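Local atomic coordinates of neuraminidase (Bacteroides thetaiotaomicron, PDB entry 5MUL), a protein that is a beta-propeller glycoside hydrolase that binds glucuronic acid and probably acts as a rhamnosidase on glucuronate-linked sugars. Residues H386-E389 and L390-Q394. Residues are numbered along the deposited sequence; the frame is centred on the assembly and turned at random. Where two conformers were deposited one is given.
With BDP (beta-D-glucopyranuronic acid), chain B.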
loop_
_atom_site.group_PDB
_atom_site.type_symbol
_atom_site.label_atom_id
_atom_site.label_comp_id
_atom_site.label_asym_id
_atom_site.label_seq_id
_atom_site.Cartn_x
_atom_site.Cartn_y
_atom_site.Cartn_z
ATOM N N HIS A 386 -1.067 -0.558 -7.469
ATOM C CA HIS A 386 -2.288 -0.408 -8.262
ATOM C C HIS A 386 -3.005 0.849 -7.888
ATOM O O HIS A 386 -2.749 1.456 -6.844
ATOM C CB HIS A 386 -3.212 -1.644 -8.143
ATOM C CG HIS A 386 -4.061 -1.679 -6.900
ATOM N ND1 HIS A 386 -3.554 -2.013 -5.654
ATOM C CD2 HIS A 386 -5.380 -1.442 -6.723
ATOM C CE1 HIS A 386 -4.539 -1.968 -4.770
ATOM N NE2 HIS A 386 -5.648 -1.601 -5.377
ATOM N N ASP A 387 -3.948 1.247 -8.724
ATOM C CA ASP A 387 -4.758 2.426 -8.510
ATOM C C ASP A 387 -5.903 2.024 -7.596
ATOM O O ASP A 387 -6.945 1.496 -8.020
ATOM C CB ASP A 387 -5.254 2.933 -9.874
ATOM C CG ASP A 387 -5.927 4.243 -9.815
ATOM O OD1 ASP A 387 -6.532 4.615 -8.789
ATOM O OD2 ASP A 387 -5.920 4.928 -10.866
ATOM N N THR A 388 -5.709 2.278 -6.310
ATOM C CA THR A 388 -6.669 1.919 -5.284
ATOM C C THR A 388 -8.060 2.553 -5.549
ATOM O O THR A 388 -9.113 1.917 -5.395
ATOM C CB THR A 388 -6.035 2.275 -3.895
ATOM O OG1 THR A 388 -4.860 1.461 -3.699
ATOM C CG2 THR A 388 -6.974 2.063 -2.750
ATOM N N GLU A 389 -8.088 3.834 -5.906
ATOM C CA GLU A 389 -9.332 4.524 -6.058
ATOM C C GLU A 389 -10.094 4.078 -7.294
ATOM O O GLU A 389 -11.321 3.993 -7.280
ATOM C CB GLU A 389 -9.100 6.031 -6.022
ATOM C CG GLU A 389 -8.467 6.470 -4.705
ATOM C CD GLU A 389 -9.297 5.991 -3.524
ATOM O OE1 GLU A 389 -10.442 6.439 -3.441
ATOM O OE2 GLU A 389 -8.789 5.160 -2.717
ATOM N N LEU A 390 -9.360 3.800 -8.376
ATOM C CA LEU A 390 -10.005 3.308 -9.573
ATOM C C LEU A 390 -10.750 1.999 -9.294
ATOM O O LEU A 390 -11.874 1.803 -9.799
ATOM C CB LEU A 390 -8.995 3.151 -10.697
ATOM C CG LEU A 390 -9.623 2.721 -12.031
ATOM C CD1 LEU A 390 -10.579 3.755 -12.617
ATOM C CD2 LEU A 390 -8.513 2.383 -13.000
ATOM N N TRP A 391 -10.169 1.092 -8.504
ATOM C CA TRP A 391 -10.861 -0.144 -8.146
ATOM C C TRP A 391 -12.096 0.133 -7.311
ATOM O O TRP A 391 -13.198 -0.364 -7.602
ATOM C CB TRP A 391 -9.954 -1.109 -7.371
ATOM C CG TRP A 391 -10.688 -2.376 -7.063
ATOM C CD1 TRP A 391 -11.257 -2.725 -5.873
ATOM C CD2 TRP A 391 -11.033 -3.407 -7.996
ATOM N NE1 TRP A 391 -11.885 -3.943 -6.003
ATOM C CE2 TRP A 391 -11.800 -4.358 -7.299
ATOM C CE3 TRP A 391 -10.782 -3.605 -9.369
ATOM C CZ2 TRP A 391 -12.240 -5.521 -7.902
ATOM C CZ3 TRP A 391 -11.218 -4.761 -9.968
ATOM C CH2 TRP A 391 -11.967 -5.690 -9.246
ATOM N N LYS A 392 -11.968 0.996 -6.314
ATOM C CA LYS A 392 -13.147 1.278 -5.476
ATOM C C LYS A 392 -14.292 1.909 -6.252
ATOM O O LYS A 392 -15.455 1.596 -6.003
ATOM C CB LYS A 392 -12.803 2.251 -4.388
ATOM C CG LYS A 392 -11.877 1.710 -3.354
ATOM C CD LYS A 392 -11.510 2.903 -2.494
ATOM C CE LYS A 392 -10.461 2.590 -1.512
ATOM N NZ LYS A 392 -10.229 3.831 -0.687
ATOM N N LYS A 393 -13.968 2.840 -7.147
ATOM C CA LYS A 393 -14.991 3.634 -7.842
ATOM C C LYS A 393 -15.526 2.958 -9.077
ATOM O O LYS A 393 -16.717 3.125 -9.372
ATOM C CB LYS A 393 -14.464 5.029 -8.213
ATOM C CG LYS A 393 -14.153 5.934 -7.034
ATOM C CD LYS A 393 -15.350 6.199 -6.128
ATOM C CE LYS A 393 -15.004 7.241 -5.060
ATOM N NZ LYS A 393 -16.227 7.769 -4.395
ATOM N N GLN A 394 -14.691 2.224 -9.815
ATOM C CA GLN A 394 -15.077 1.684 -11.138
ATOM C C GLN A 394 -14.853 0.186 -11.313
ATOM O O GLN A 394 -15.156 -0.385 -12.366
ATOM C CB GLN A 394 -14.325 2.452 -12.237
ATOM C CG GLN A 394 -14.534 3.965 -12.206
ATOM C CD GLN A 394 -14.108 4.700 -13.465
ATOM O OE1 GLN A 394 -14.161 4.161 -14.562
ATOM N NE2 GLN A 394 -13.679 5.943 -13.299
HETATM C C1 BDP B . -13.484 7.165 1.336
HETATM C C2 BDP B . -13.346 6.151 0.211
HETATM C C3 BDP B . -12.812 6.875 -1.023
HETATM C C4 BDP B . -13.653 8.126 -1.323
HETATM C C5 BDP B . -13.714 9.037 -0.116
HETATM C C6 BDP B . -14.525 10.276 -0.380
HETATM O O2 BDP B . -12.434 5.093 0.554
HETATM O O3 BDP B . -12.785 5.975 -2.125
HETATM O O4 BDP B . -13.064 8.829 -2.414
HETATM O O5 BDP B . -14.314 8.279 0.927
HETATM O O6A BDP B . -15.772 10.183 -0.377
HETATM O O1 BDP B . -14.108 6.524 2.450
HETATM O O6B BDP B . -13.927 11.351 -0.593
#
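Glu389 and Lys392, three residues apart on one helical turn, form a salt bridge in which NZ of Lys392 meets the syn lone pair of Glu389 OE2 at 2.8 Å. Both side chains run alongside each other toward the bound glucuronic acid. There Glu389 OE1 accepts from the sugar's O3 at 2.7 Å, while Lys392 NZ donates to its O2 at 2.8 Å. Glu389 is bent at chi2 (-54°), which folds its carboxylate back beside the lysine; Lys392 is extended beyond CG, long enough to reach past it. The ammonium also donates to the carbonyl of Val202 and makes a cation-pi contact with Tyr201. A methionine in its place would probably leave Glu389 without its ion-pair mate, and the sugar's O2 and the carbonyl of Val202 without this donor. Lys393 CE adds a looser approach, 3.6 Å from sugar O4.

Asp387 is the N-cap: a short acid suits the place because its OD1 can accept from Leu390 N (3.0 Å), which comes from above the carboxylate plane. OD2 is held by Thr47 and Gln52. This short helix, 388-394, the only one among the strands of the chain, packs Leu390 against strands 45-48 and 397-402, and Trp391 against strand 335-339, where its indole NE1 donates to Val338 O.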